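Local coordinates for OxyA protein (Actinoplanes teichomyceticus, PDB 5HH3), which is a haem-containing cytochrome P450 that probably catalyses a phenolic coupling step closing a ring of a peptide during glycopeptide antibiotic biosynthesis, at residues 8-13 / 79-84; 75-80 / 290-295; 258-263 / 328-333; 253-258 / 370-375. All blocks are in the same frame, centred on the assembly; numbering follows the deposited sequence.

Interaction 1: 8-13 / 79-84; sequences FEEINV and GGTAAG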
loop_
_atom_site.group_PDB
_atom_site.type_symbol
_atom_site.label_atom_id
_atom_site.label_comp_id
_atom_site.label_asym_id
_atom_site.label_seq_id
_atom_site.Cartn_x
_atom_site.Cartn_y
_atom_site.Cartn_z
ATOM N N PHE B 8 -0.283 -5.540 6.543
ATOM C CA PHE B 8 -1.412 -5.062 7.344
ATOM C C PHE B 8 -1.959 -3.682 7.000
ATOM O O PHE B 8 -3.174 -3.516 6.747
ATOM C CB PHE B 8 -1.035 -5.119 8.829
ATOM C CG PHE B 8 -2.113 -4.632 9.736
ATOM C CD1 PHE B 8 -3.309 -5.326 9.850
ATOM C CD2 PHE B 8 -1.937 -3.483 10.465
ATOM C CE1 PHE B 8 -4.333 -4.851 10.683
ATOM C CE2 PHE B 8 -2.934 -3.009 11.299
ATOM C CZ PHE B 8 -4.141 -3.689 11.405
ATOM N N GLU B 9 -1.089 -2.682 7.012
ATOM C CA GLU B 9 -1.494 -1.314 6.690
ATOM C C GLU B 9 -1.942 -1.226 5.228
ATOM O O GLU B 9 -2.992 -0.639 4.934
ATOM C CB GLU B 9 -0.345 -0.295 6.926
ATOM C CG GLU B 9 0.049 -0.081 8.387
ATOM C CD GLU B 9 0.961 -1.152 8.973
ATOM O OE1 GLU B 9 1.306 -2.121 8.255
ATOM O OE2 GLU B 9 1.341 -1.032 10.160
ATOM N N GLU B 10 -1.163 -1.828 4.325
ATOM C CA GLU B 10 -1.426 -1.680 2.896
ATOM C C GLU B 10 -2.744 -2.366 2.466
ATOM O O GLU B 10 -3.540 -1.771 1.753
ATOM C CB GLU B 10 -0.261 -2.231 2.050
ATOM C CG GLU B 10 1.039 -1.450 2.203
ATOM C CD GLU B 10 1.896 -1.907 3.382
ATOM O OE1 GLU B 10 1.399 -2.526 4.350
ATOM O OE2 GLU B 10 3.110 -1.670 3.334
ATOM N N ILE B 11 -2.950 -3.619 2.873
ATOM C CA ILE B 11 -4.145 -4.363 2.453
ATOM C C ILE B 11 -5.420 -3.685 2.963
ATOM O O ILE B 11 -6.410 -3.590 2.239
ATOM C CB ILE B 11 -4.051 -5.870 2.811
ATOM C CG1 ILE B 11 -5.049 -6.686 1.992
ATOM C CG2 ILE B 11 -4.280 -6.129 4.304
ATOM C CD1 ILE B 11 -4.773 -6.704 0.509
ATOM N N ASN B 12 -5.368 -3.123 4.170
ATOM C CA ASN B 12 -6.533 -2.458 4.733
ATOM C C ASN B 12 -6.788 -1.052 4.211
ATOM O O ASN B 12 -7.931 -0.607 4.183
ATOM C CB ASN B 12 -6.511 -2.567 6.266
ATOM C CG ASN B 12 -6.735 -3.996 6.709
ATOM O OD1 ASN B 12 -7.808 -4.587 6.428
ATOM N ND2 ASN B 12 -5.716 -4.604 7.294
ATOM N N VAL B 13 -5.743 -0.374 3.760
ATOM C CA VAL B 13 -5.901 0.843 2.936
ATOM C C VAL B 13 -6.668 0.527 1.638
ATOM O O VAL B 13 -7.577 1.248 1.273
ATOM C CB VAL B 13 -4.508 1.473 2.603
ATOM C CG1 VAL B 13 -4.535 2.356 1.351
ATOM C CG2 VAL B 13 -4.017 2.265 3.810
ATOM N N GLY B 79 4.565 5.414 9.589
ATOM C CA GLY B 79 5.922 5.015 9.984
ATOM C C GLY B 79 6.210 3.512 9.911
ATOM O O GLY B 79 7.368 3.121 9.837
ATOM N N GLY B 80 5.168 2.675 9.934
ATOM C CA GLY B 80 5.300 1.218 9.726
ATOM C C GLY B 80 5.046 0.725 8.299
ATOM O O GLY B 80 4.946 -0.489 8.080
ATOM N N THR B 81 4.949 1.662 7.343
ATOM C CA THR B 81 4.620 1.378 5.942
ATOM C C THR B 81 5.646 2.022 4.998
ATOM O O THR B 81 6.098 3.151 5.237
ATOM C CB THR B 81 3.236 1.966 5.565
ATOM O OG1 THR B 81 2.329 1.836 6.663
ATOM C CG2 THR B 81 2.642 1.246 4.370
ATOM N N ALA B 82 6.000 1.309 3.925
ATOM C CA ALA B 82 6.813 1.889 2.850
ATOM C C ALA B 82 6.061 3.005 2.095
ATOM O O ALA B 82 6.672 3.970 1.637
ATOM C CB ALA B 82 7.289 0.807 1.886
ATOM N N ALA B 83 4.736 2.871 1.979
ATOM C CA ALA B 83 3.866 3.942 1.441
ATOM C C ALA B 83 4.005 5.308 2.146
ATOM O O ALA B 83 3.772 6.338 1.511
ATOM C CB ALA B 83 2.399 3.507 1.450
ATOM N N GLY B 84 4.380 5.321 3.431
ATOM C CA GLY B 84 4.492 6.566 4.215
ATOM C C GLY B 84 5.805 7.343 4.117
ATOM O O GLY B 84 6.192 8.006 5.082
HETATM O O HOH W 1 3.989 -0.183 1.028
HETATM O O HOH W 2 5.544 -1.885 4.787
#
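Glu9 and Glu10 share a bent shape that brings both chains against Thr81. In each, CG lies beside the backbone N, and chi2 (80° in Glu9) turns the carboxylate. Thr81 answers with two branches. Its OG1 sits 3.4 Å from Glu9 CB, where the two side chains slide past each other. This is van der Waals packing against a carbon; the hydroxyl's hydrogen bond goes to the backbone O of Leu77. The other branch meets Glu10 from the opposite direction: Thr81 CG2 lies only 3.1 Å from Glu10 OE2, a tight fit. Two waters bridge the rest. Each donates to Glu10 OE2, one at 2.8 Å and the other at 2.9 Å. They make weak bonds to the backbone N of Ala82 and Ala83, respectively. Glu10 also packs on Thr86 of the second subunit. The contact joins the N-terminal helix 8-19 to the loop leading to helix 98-106, the B-C loop region of the P450 fold.

Interaction 2: 75-80 / 290-295; sequences RLLYGG and PRVATD. With HEM (protoporphyrin IX containing Fe), chain G.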
loop_
_atom_site.group_PDB
_atom_site.type_symbol
_atom_site.label_atom_id
_atom_site.label_comp_id
_atom_site.label_asym_id
_atom_site.label_seq_id
_atom_site.Cartn_x
_atom_site.Cartn_y
_atom_site.Cartn_z
ATOM N N ARG B 75 0.832 9.494 13.087
ATOM C CA ARG B 75 2.254 9.254 12.797
ATOM C C ARG B 75 2.673 7.792 12.801
ATOM O O ARG B 75 3.480 7.376 11.962
ATOM C CB ARG B 75 3.071 9.982 13.845
ATOM C CG ARG B 75 4.587 9.880 13.738
ATOM C CD ARG B 75 5.193 10.665 14.893
ATOM N NE ARG B 75 4.738 10.163 16.204
ATOM C CZ ARG B 75 5.300 9.167 16.900
ATOM N NH1 ARG B 75 6.367 8.508 16.443
ATOM N NH2 ARG B 75 4.789 8.816 18.080
ATOM N N LEU B 76 2.151 7.025 13.756
ATOM C CA LEU B 76 2.566 5.637 13.931
ATOM C C LEU B 76 2.120 4.672 12.816
ATOM O O LEU B 76 2.691 3.570 12.694
ATOM C CB LEU B 76 2.107 5.101 15.295
ATOM C CG LEU B 76 2.836 5.579 16.551
ATOM C CD1 LEU B 76 2.097 4.987 17.742
ATOM C CD2 LEU B 76 4.321 5.208 16.593
ATOM N N LEU B 77 1.110 5.044 12.027
ATOM C CA LEU B 77 0.665 4.167 10.940
ATOM C C LEU B 77 1.660 4.231 9.802
ATOM O O LEU B 77 2.301 3.234 9.458
ATOM C CB LEU B 77 -0.722 4.538 10.420
ATOM C CG LEU B 77 -1.233 3.517 9.388
ATOM C CD1 LEU B 77 -2.588 3.006 9.822
ATOM C CD2 LEU B 77 -1.261 4.066 7.959
ATOM N N TYR B 78 1.822 5.424 9.256
ATOM C CA TYR B 78 2.649 5.610 8.073
ATOM C C TYR B 78 4.130 5.322 8.328
ATOM O O TYR B 78 4.854 4.994 7.388
ATOM C CB TYR B 78 2.428 7.002 7.483
ATOM C CG TYR B 78 1.080 7.141 6.788
ATOM C CD1 TYR B 78 0.829 6.510 5.554
ATOM C CD2 TYR B 78 0.044 7.892 7.365
ATOM C CE1 TYR B 78 -0.407 6.636 4.920
ATOM C CE2 TYR B 78 -1.190 8.032 6.736
ATOM C CZ TYR B 78 -1.416 7.406 5.520
ATOM O OH TYR B 78 -2.645 7.555 4.922
ATOM N N GLY B 79 4.565 5.414 9.589
ATOM C CA GLY B 79 5.922 5.015 9.984
ATOM C C GLY B 79 6.210 3.512 9.911
ATOM O O GLY B 79 7.368 3.121 9.837
ATOM N N GLY B 80 5.168 2.675 9.934
ATOM C CA GLY B 80 5.300 1.218 9.726
ATOM C C GLY B 80 5.046 0.725 8.299
ATOM O O GLY B 80 4.946 -0.489 8.080
ATOM N N PRO B 290 -5.963 6.686 8.257
ATOM C CA PRO B 290 -6.077 5.791 9.388
ATOM C C PRO B 290 -5.211 6.179 10.583
ATOM O O PRO B 290 -4.071 6.632 10.410
ATOM C CB PRO B 290 -5.664 4.431 8.842
ATOM C CG PRO B 290 -5.311 4.622 7.415
ATOM C CD PRO B 290 -5.285 6.075 7.108
ATOM N N ARG B 291 -5.798 6.030 11.771
ATOM C CA ARG B 291 -5.169 6.324 13.032
ATOM C C ARG B 291 -4.812 4.997 13.733
ATOM O O ARG B 291 -5.583 4.045 13.646
ATOM C CB ARG B 291 -6.145 7.077 13.954
ATOM C CG ARG B 291 -6.827 8.348 13.432
ATOM C CD ARG B 291 -5.858 9.437 13.212
ATOM N NE ARG B 291 -6.430 10.795 13.152
ATOM C CZ ARG B 291 -6.697 11.489 12.040
ATOM N NH1 ARG B 291 -6.578 10.924 10.846
ATOM N NH2 ARG B 291 -7.138 12.746 12.135
ATOM N N VAL B 292 -3.681 4.949 14.450
ATOM C CA VAL B 292 -3.331 3.784 15.267
ATOM C C VAL B 292 -3.748 4.057 16.704
ATOM O O VAL B 292 -3.445 5.119 17.217
ATOM C CB VAL B 292 -1.814 3.489 15.273
ATOM C CG1 VAL B 292 -1.520 2.189 16.020
ATOM C CG2 VAL B 292 -1.282 3.396 13.860
ATOM N N ALA B 293 -4.409 3.088 17.344
ATOM C CA ALA B 293 -4.700 3.155 18.796
ATOM C C ALA B 293 -3.429 3.009 19.618
ATOM O O ALA B 293 -2.675 2.045 19.447
ATOM C CB ALA B 293 -5.725 2.104 19.194
ATOM N N THR B 294 -3.190 3.974 20.493
ATOM C CA THR B 294 -2.099 3.917 21.446
ATOM C C THR B 294 -2.559 3.502 22.857
ATOM O O THR B 294 -1.744 3.354 23.751
ATOM C CB THR B 294 -1.340 5.251 21.496
ATOM O OG1 THR B 294 -2.227 6.307 21.849
ATOM C CG2 THR B 294 -0.710 5.541 20.153
ATOM N N ASP B 295 -3.867 3.355 23.069
ATOM C CA ASP B 295 -4.382 2.679 24.263
ATOM C C ASP B 295 -5.621 1.861 23.826
ATOM O O ASP B 295 -6.135 2.061 22.742
ATOM C CB ASP B 295 -4.726 3.709 25.337
ATOM C CG ASP B 295 -4.853 3.108 26.736
ATOM O OD1 ASP B 295 -4.773 1.852 26.905
ATOM O OD2 ASP B 295 -5.037 3.905 27.693
HETATM C CHA HEM G . -6.866 18.129 6.671
HETATM C CHB HEM G . -5.351 21.908 4.033
HETATM C CHC HEM G . -9.390 21.609 1.336
HETATM C CHD HEM G . -10.901 17.905 4.027
HETATM C C1A HEM G . -6.108 19.156 6.162
HETATM C C2A HEM G . -4.793 19.472 6.606
HETATM C C3A HEM G . -4.372 20.541 5.875
HETATM C C4A HEM G . -5.415 20.887 4.971
HETATM C CMA HEM G . -3.032 21.225 5.977
HETATM C CAA HEM G . -4.027 18.757 7.702
HETATM C CBA HEM G . -4.369 19.405 9.043
HETATM C CGA HEM G . -3.691 18.763 10.242
HETATM O O1A HEM G . -3.273 17.579 10.223
HETATM O O2A HEM G . -3.555 19.430 11.302
HETATM C C1B HEM G . -6.320 22.162 3.042
HETATM C C2B HEM G . -6.211 23.190 2.045
HETATM C C3B HEM G . -7.348 23.118 1.270
HETATM C C4B HEM G . -8.150 22.003 1.844
HETATM C CMB HEM G . -5.070 24.172 1.877
HETATM C CAB HEM G . -7.809 23.945 0.125
HETATM C CBB HEM G . -7.252 25.069 -0.337
HETATM C C1C HEM G . -10.176 20.563 1.803
HETATM C C2C HEM G . -11.422 20.169 1.269
HETATM C C3C HEM G . -11.860 19.087 2.044
HETATM C C4C HEM G . -10.856 18.862 3.049
HETATM C CMC HEM G . -12.121 20.793 0.075
HETATM C CAC HEM G . -13.108 18.286 1.947
HETATM C CBC HEM G . -14.121 18.488 1.108
HETATM C C1D HEM G . -9.879 17.698 4.952
HETATM C C2D HEM G . -9.978 16.604 5.942
HETATM C C3D HEM G . -8.859 16.658 6.680
HETATM C C4D HEM G . -8.089 17.792 6.125
HETATM C CMD HEM G . -11.072 15.579 6.140
HETATM C CAD HEM G . -8.516 15.722 7.831
HETATM C CBD HEM G . -7.854 14.402 7.405
HETATM C CGD HEM G . -7.550 13.522 8.628
HETATM O O1D HEM G . -6.975 12.422 8.529
HETATM O O2D HEM G . -7.862 13.836 9.785
HETATM N NA HEM G . -6.484 20.040 5.171
HETATM N NB HEM G . -7.484 21.523 2.891
HETATM N NC HEM G . -9.876 19.797 2.893
HETATM N ND HEM G . -8.746 18.408 5.121
HETATM FE FE HEM G . -8.145 19.905 4.064
HETATM O O HOH W 3 -7.013 18.587 2.878
#
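Beside the haem pocket, at the edge of the mixed beta sheet of the P450 fold, Leu76, Leu77 and Tyr78 pack along the segment containing strand 291-293. They belong to the short, weakly bonded helix 75-78, which follows strand 72-73, at one edge of the sheet within this chain. The contact is apolar. Val292 is central: its CG2 lies beside its own backbone N and reaches to 3.4 Å from the backbone N of Leu77. The same methyl is 3.7 Å from Leu77 CB. Further on, Leu77 puts CD1 against Pro290 CB at 3.5 Å. Its other methyl, CD2, covers the centre of one face of the Tyr78 ring. Tyr78 OH lies 3.7 Å from Pro290 CD, but its polar partner is His289 ND1. At the other end, the Leu76 and Thr294 side chains cross at about a right angle, with Leu76 CD1 3.7 Å from Thr294 CG2. Leu76 and Val292 also pack on Thr186 of the second subunit. Arg291 points its CB away from helix 75-78, and its guanidinium meets one haem propionate at the edge. Arg291 NH1 donates to haem O1D at 2.8 Å, almost straight (175°). Arg291 NH2 donates to haem O2D at 2.7 Å.

Interaction 3: 258-263 / 328-333; sequences PEQFAL and RFDITR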
loop_
_atom_site.group_PDB
_atom_site.type_symbol
_atom_site.label_atom_id
_atom_site.label_comp_id
_atom_site.label_asym_id
_atom_site.label_seq_id
_atom_site.Cartn_x
_atom_site.Cartn_y
_atom_site.Cartn_z
ATOM N N PRO B 258 -30.857 21.260 -11.606
ATOM C CA PRO B 258 -30.878 22.701 -11.831
ATOM C C PRO B 258 -31.919 23.487 -10.995
ATOM O O PRO B 258 -31.681 24.658 -10.674
ATOM C CB PRO B 258 -31.157 22.811 -13.338
ATOM C CG PRO B 258 -31.848 21.540 -13.697
ATOM C CD PRO B 258 -31.228 20.507 -12.824
ATOM N N GLU B 259 -33.040 22.858 -10.632
ATOM C CA GLU B 259 -34.111 23.579 -9.932
ATOM C C GLU B 259 -33.713 24.053 -8.530
ATOM O O GLU B 259 -34.050 25.158 -8.127
ATOM C CB GLU B 259 -35.418 22.775 -9.933
ATOM C CG GLU B 259 -36.020 22.702 -11.336
ATOM C CD GLU B 259 -37.256 21.832 -11.459
ATOM O OE1 GLU B 259 -37.397 20.864 -10.689
ATOM O OE2 GLU B 259 -38.085 22.109 -12.358
ATOM N N GLN B 260 -32.925 23.264 -7.819
ATOM C CA GLN B 260 -32.461 23.680 -6.489
ATOM C C GLN B 260 -31.461 24.829 -6.557
ATOM O O GLN B 260 -31.493 25.726 -5.722
ATOM C CB GLN B 260 -31.880 22.502 -5.742
ATOM C CG GLN B 260 -32.892 21.377 -5.576
ATOM C CD GLN B 260 -32.683 20.600 -4.311
ATOM O OE1 GLN B 260 -32.556 21.176 -3.235
ATOM N NE2 GLN B 260 -32.663 19.289 -4.422
ATOM N N PHE B 261 -30.600 24.821 -7.567
ATOM C CA PHE B 261 -29.654 25.919 -7.754
ATOM C C PHE B 261 -30.279 27.170 -8.359
ATOM O O PHE B 261 -29.719 28.252 -8.213
ATOM C CB PHE B 261 -28.432 25.460 -8.545
ATOM C CG PHE B 261 -27.557 24.545 -7.764
ATOM C CD1 PHE B 261 -26.608 25.052 -6.882
ATOM C CD2 PHE B 261 -27.721 23.175 -7.851
ATOM C CE1 PHE B 261 -25.815 24.195 -6.130
ATOM C CE2 PHE B 261 -26.929 22.318 -7.101
ATOM C CZ PHE B 261 -25.975 22.828 -6.239
ATOM N N ALA B 262 -31.434 27.033 -9.022
ATOM C CA ALA B 262 -32.228 28.204 -9.427
ATOM C C ALA B 262 -32.751 28.947 -8.189
ATOM O O ALA B 262 -32.901 30.161 -8.208
ATOM C CB ALA B 262 -33.380 27.793 -10.336
ATOM N N LEU B 263 -33.016 28.194 -7.123
ATOM C CA LEU B 263 -33.404 28.742 -5.826
ATOM C C LEU B 263 -32.248 29.510 -5.188
ATOM O O LEU B 263 -32.453 30.578 -4.637
ATOM C CB LEU B 263 -33.869 27.612 -4.896
ATOM C CG LEU B 263 -35.082 27.885 -4.020
ATOM C CD1 LEU B 263 -36.357 27.982 -4.856
ATOM C CD2 LEU B 263 -35.205 26.785 -2.976
ATOM N N ARG B 328 -31.586 12.878 0.831
ATOM C CA ARG B 328 -31.509 13.432 -0.521
ATOM C C ARG B 328 -31.063 14.890 -0.486
ATOM O O ARG B 328 -31.303 15.608 0.502
ATOM C CB ARG B 328 -32.843 13.298 -1.263
ATOM C CG ARG B 328 -33.189 11.863 -1.633
ATOM C CD ARG B 328 -34.575 11.770 -2.252
ATOM N NE ARG B 328 -34.997 10.366 -2.327
ATOM C CZ ARG B 328 -36.255 9.926 -2.291
ATOM N NH1 ARG B 328 -37.280 10.760 -2.177
ATOM N NH2 ARG B 328 -36.485 8.617 -2.352
ATOM N N PHE B 329 -30.375 15.314 -1.539
ATOM C CA PHE B 329 -29.910 16.710 -1.634
ATOM C C PHE B 329 -31.090 17.673 -1.513
ATOM O O PHE B 329 -32.042 17.580 -2.262
ATOM C CB PHE B 329 -29.173 16.952 -2.954
ATOM C CG PHE B 329 -28.693 18.348 -3.129
ATOM C CD1 PHE B 329 -27.874 18.934 -2.179
ATOM C CD2 PHE B 329 -29.068 19.094 -4.250
ATOM C CE1 PHE B 329 -27.419 20.232 -2.335
ATOM C CE2 PHE B 329 -28.615 20.393 -4.415
ATOM C CZ PHE B 329 -27.800 20.971 -3.453
ATOM N N ASP B 330 -31.016 18.568 -0.537
ATOM C CA ASP B 330 -32.098 19.510 -0.244
ATOM C C ASP B 330 -31.455 20.803 0.220
ATOM O O ASP B 330 -31.083 20.956 1.384
ATOM C CB ASP B 330 -33.045 18.954 0.814
ATOM C CG ASP B 330 -34.129 19.952 1.228
ATOM O OD1 ASP B 330 -34.291 21.013 0.603
ATOM O OD2 ASP B 330 -34.822 19.673 2.217
ATOM N N ILE B 331 -31.345 21.733 -0.716
ATOM C CA ILE B 331 -30.653 22.984 -0.499
ATOM C C ILE B 331 -31.290 23.889 0.584
ATOM O O ILE B 331 -30.629 24.809 1.068
ATOM C CB ILE B 331 -30.507 23.728 -1.853
ATOM C CG1 ILE B 331 -29.352 24.724 -1.808
ATOM C CG2 ILE B 331 -31.816 24.388 -2.274
ATOM C CD1 ILE B 331 -28.813 25.029 -3.187
ATOM N N THR B 332 -32.549 23.630 0.957
ATOM C CA THR B 332 -33.252 24.389 2.013
ATOM C C THR B 332 -33.148 23.754 3.415
ATOM O O THR B 332 -33.728 24.282 4.361
ATOM C CB THR B 332 -34.765 24.532 1.708
ATOM O OG1 THR B 332 -35.401 23.260 1.868
ATOM C CG2 THR B 332 -35.026 25.053 0.281
ATOM N N ARG B 333 -32.456 22.625 3.551
ATOM C CA ARG B 333 -32.284 21.977 4.858
ATOM C C ARG B 333 -31.700 22.969 5.876
ATOM O O ARG B 333 -30.678 23.603 5.623
ATOM C CB ARG B 333 -31.379 20.744 4.754
ATOM C CG ARG B 333 -31.308 19.890 6.021
ATOM C CD ARG B 333 -30.140 18.896 5.986
ATOM N NE ARG B 333 -30.178 18.128 4.751
ATOM C CZ ARG B 333 -31.065 17.170 4.479
ATOM N NH1 ARG B 333 -31.973 16.772 5.380
ATOM N NH2 ARG B 333 -31.028 16.583 3.288
#
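Gln260 reaches from helix 258-266 to the loop 328-333 and is gripped at its tip. Its CB lies 3.9 Å from Ile331 CG2, and it also nears the Phe329 ring at CE2. CG stands beside the backbone N (chi1 -59°), and the bend at chi2 turns the amide to the loop backbone. The side chain runs past those of Phe329 and Ile331 in the opposite direction. CD passes Phe329 CD2. At the tip, Gln260 OE1 accepts from Ile331 N at 2.8 Å in a nearly straight bond (177°). Gln260 NE2 donates to Phe329 O, also at 2.8 Å. That oxygen lies in the amide plane, but NE2 sits above the carbonyl plane of Phe329. NE2 also bonds Asp257 OD2. The amide thus holds two backbone groups of the loop, and its rotation is fixed.

Beside it, the ring planes of Phe261 and Phe329 are near parallel (24°), but the rings are slid apart and barely overlap. Their centroids are 5.7 Å from each other, and Phe261 CE2 is 3.7 Å from Phe329 CE2. Ile331 CD1 lies over the rim of one Phe261 face. Asp330 OD1 forms an Asx turn with Thr332 N and also accepts from Thr332 OG1. Arg333 forms a salt bridge with Glu277, consistent with the P450 ERR triad of ExxR motif and meander. Phe329 and Phe261 pack on helix 225-256, and Phe329 and Ile331 on helix 274-282.

Interaction 4: 253-258 / 370-375; sequences LMADDP and PTLRLA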
loop_
_atom_site.group_PDB
_atom_site.type_symbol
_atom_site.label_atom_id
_atom_site.label_comp_id
_atom_site.label_asym_id
_atom_site.label_seq_id
_atom_site.Cartn_x
_atom_site.Cartn_y
_atom_site.Cartn_z
ATOM N N LEU B 253 -23.471 18.283 -9.954
ATOM C CA LEU B 253 -24.695 18.384 -9.162
ATOM C C LEU B 253 -25.606 19.514 -9.656
ATOM O O LEU B 253 -26.839 19.352 -9.680
ATOM C CB LEU B 253 -24.384 18.553 -7.665
ATOM C CG LEU B 253 -25.569 18.479 -6.690
ATOM C CD1 LEU B 253 -26.187 17.101 -6.676
ATOM C CD2 LEU B 253 -25.158 18.859 -5.286
ATOM N N MET B 254 -25.012 20.640 -10.066
ATOM C CA MET B 254 -25.789 21.751 -10.633
ATOM C C MET B 254 -26.459 21.415 -11.968
ATOM O O MET B 254 -27.629 21.728 -12.153
ATOM C CB MET B 254 -24.934 22.996 -10.801
ATOM C CG MET B 254 -24.441 23.559 -9.471
ATOM S SD MET B 254 -23.236 24.875 -9.715
ATOM C CE MET B 254 -24.267 25.973 -10.712
ATOM N N ALA B 255 -25.722 20.783 -12.879
ATOM C CA ALA B 255 -26.304 20.270 -14.121
ATOM C C ALA B 255 -27.363 19.153 -13.857
ATOM O O ALA B 255 -28.391 19.088 -14.523
ATOM C CB ALA B 255 -25.204 19.781 -15.061
ATOM N N ASP B 256 -27.122 18.310 -12.861
ATOM C CA ASP B 256 -28.037 17.238 -12.510
ATOM C C ASP B 256 -29.328 17.726 -11.836
ATOM O O ASP B 256 -30.385 17.145 -12.056
ATOM C CB ASP B 256 -27.336 16.221 -11.601
ATOM C CG ASP B 256 -28.131 14.938 -11.446
ATOM O OD1 ASP B 256 -28.218 14.159 -12.407
ATOM O OD2 ASP B 256 -28.696 14.718 -10.365
ATOM N N ASP B 257 -29.252 18.765 -11.008
ATOM C CA ASP B 257 -30.420 19.247 -10.270
ATOM C C ASP B 257 -30.542 20.770 -10.391
ATOM O O ASP B 257 -30.382 21.495 -9.407
ATOM C CB ASP B 257 -30.355 18.797 -8.810
ATOM C CG ASP B 257 -31.730 18.842 -8.107
ATOM O OD1 ASP B 257 -32.683 19.415 -8.647
ATOM O OD2 ASP B 257 -31.854 18.312 -6.987
ATOM N N PRO B 258 -30.857 21.260 -11.606
ATOM C CA PRO B 258 -30.878 22.701 -11.831
ATOM C C PRO B 258 -31.919 23.487 -10.995
ATOM O O PRO B 258 -31.681 24.658 -10.674
ATOM C CB PRO B 258 -31.157 22.811 -13.338
ATOM C CG PRO B 258 -31.848 21.540 -13.697
ATOM C CD PRO B 258 -31.228 20.507 -12.824
ATOM N N PRO B 370 -27.390 29.666 -16.250
ATOM C CA PRO B 370 -28.616 29.059 -15.699
ATOM C C PRO B 370 -29.190 27.890 -16.517
ATOM O O PRO B 370 -30.005 27.141 -15.987
ATOM C CB PRO B 370 -29.606 30.239 -15.667
ATOM C CG PRO B 370 -29.072 31.211 -16.653
ATOM C CD PRO B 370 -27.581 31.106 -16.509
ATOM N N THR B 371 -28.770 27.754 -17.782
ATOM C CA THR B 371 -29.149 26.647 -18.669
ATOM C C THR B 371 -28.132 25.490 -18.688
ATOM O O THR B 371 -28.219 24.595 -19.549
ATOM C CB THR B 371 -29.301 27.166 -20.114
ATOM O OG1 THR B 371 -28.118 27.901 -20.463
ATOM C CG2 THR B 371 -30.513 28.083 -20.236
ATOM N N LEU B 372 -27.177 25.491 -17.751
ATOM C CA LEU B 372 -26.131 24.467 -17.705
ATOM C C LEU B 372 -26.736 23.059 -17.729
ATOM O O LEU B 372 -27.672 22.785 -16.991
ATOM C CB LEU B 372 -25.287 24.630 -16.429
ATOM C CG LEU B 372 -23.976 23.858 -16.364
ATOM C CD1 LEU B 372 -22.965 24.538 -17.281
ATOM C CD2 LEU B 372 -23.472 23.815 -14.934
ATOM N N ARG B 373 -26.199 22.191 -18.582
ATOM C CA ARG B 373 -26.668 20.807 -18.707
ATOM C C ARG B 373 -25.517 19.914 -19.156
ATOM O O ARG B 373 -24.520 20.402 -19.687
ATOM C CB ARG B 373 -27.827 20.719 -19.731
ATOM C CG ARG B 373 -27.505 21.374 -21.078
ATOM C CD ARG B 373 -28.690 21.526 -22.019
ATOM N NE ARG B 373 -28.319 22.431 -23.116
ATOM C CZ ARG B 373 -27.655 22.072 -24.217
ATOM N NH1 ARG B 373 -27.350 22.995 -25.102
ATOM N NH2 ARG B 373 -27.285 20.803 -24.447
ATOM N N LEU B 374 -25.674 18.611 -18.969
ATOM C CA LEU B 374 -24.757 17.628 -19.554
ATOM C C LEU B 374 -24.816 17.729 -21.078
ATOM O O LEU B 374 -25.889 17.929 -21.653
ATOM C CB LEU B 374 -25.142 16.203 -19.141
ATOM C CG LEU B 374 -25.183 15.877 -17.653
ATOM C CD1 LEU B 374 -25.768 14.491 -17.434
ATOM C CD2 LEU B 374 -23.800 15.981 -17.061
ATOM N N ALA B 375 -23.659 17.628 -21.724
ATOM C CA ALA B 375 -23.574 17.656 -23.181
ATOM C C ALA B 375 -24.152 16.376 -23.791
ATOM O O ALA B 375 -24.863 16.432 -24.788
ATOM C CB ALA B 375 -22.134 17.835 -23.621
HETATM O O HOH W 4 -29.383 20.535 -16.591
#
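Ala255, near the end of the long helix 225-256, meets edge strand 373-374 of this P450's small antiparallel sheet and Leu372 just before it. Met254 meets Leu372. The helix probably corresponds to the long central helix of the P450 fold. The apolar contacts are loose. Leu372 CD2 is 4.4 Å from Ala255 CB and 4.5 Å from Met254 CB. Leu372 has CG anti to the backbone N (chi1 -167°), which carries CD2 to both residues. Met254 continues onto helix 351-368, where it packs on Ile362, Leu365 and Ala366.

Side chain meets backbone at Ala255. Its CB points at the strand and lies 4.1 Å from both Arg373 CA and Leu374 N. The small methyl allows a close approach of the two chains, with CA atoms of Ala255 and Arg373 4.6 Å apart.

Polar contact is indirect, since no hydrogen bond passes straight between the segments. One water bridges them, donating to Ala255 O at 2.7 Å and to Leu372 O at 2.9 Å.

In the fold
The four contacts form two groups on opposite sides of the chain's centre. Interactions 1 and 2 have centres 10 Å apart and share Gly79 and Gly80. They touch where Glu9 packs on Leu77, and both meet the second subunit. Interactions 3 and 4 have centres 12 Å apart and share Pro258, where helix 225-256 gives way to helix 258-266. Phe261 packs on Met254 there. Centres in different groups are 40 to 43 Å apart. Interaction 2 opens at 75-80, just where interaction 1 closes. Interaction 3 lies within the span of interaction 4. Between their segments the chain returns to the mixed sheet at 290-295, then completes the region at the end of helix 225-256.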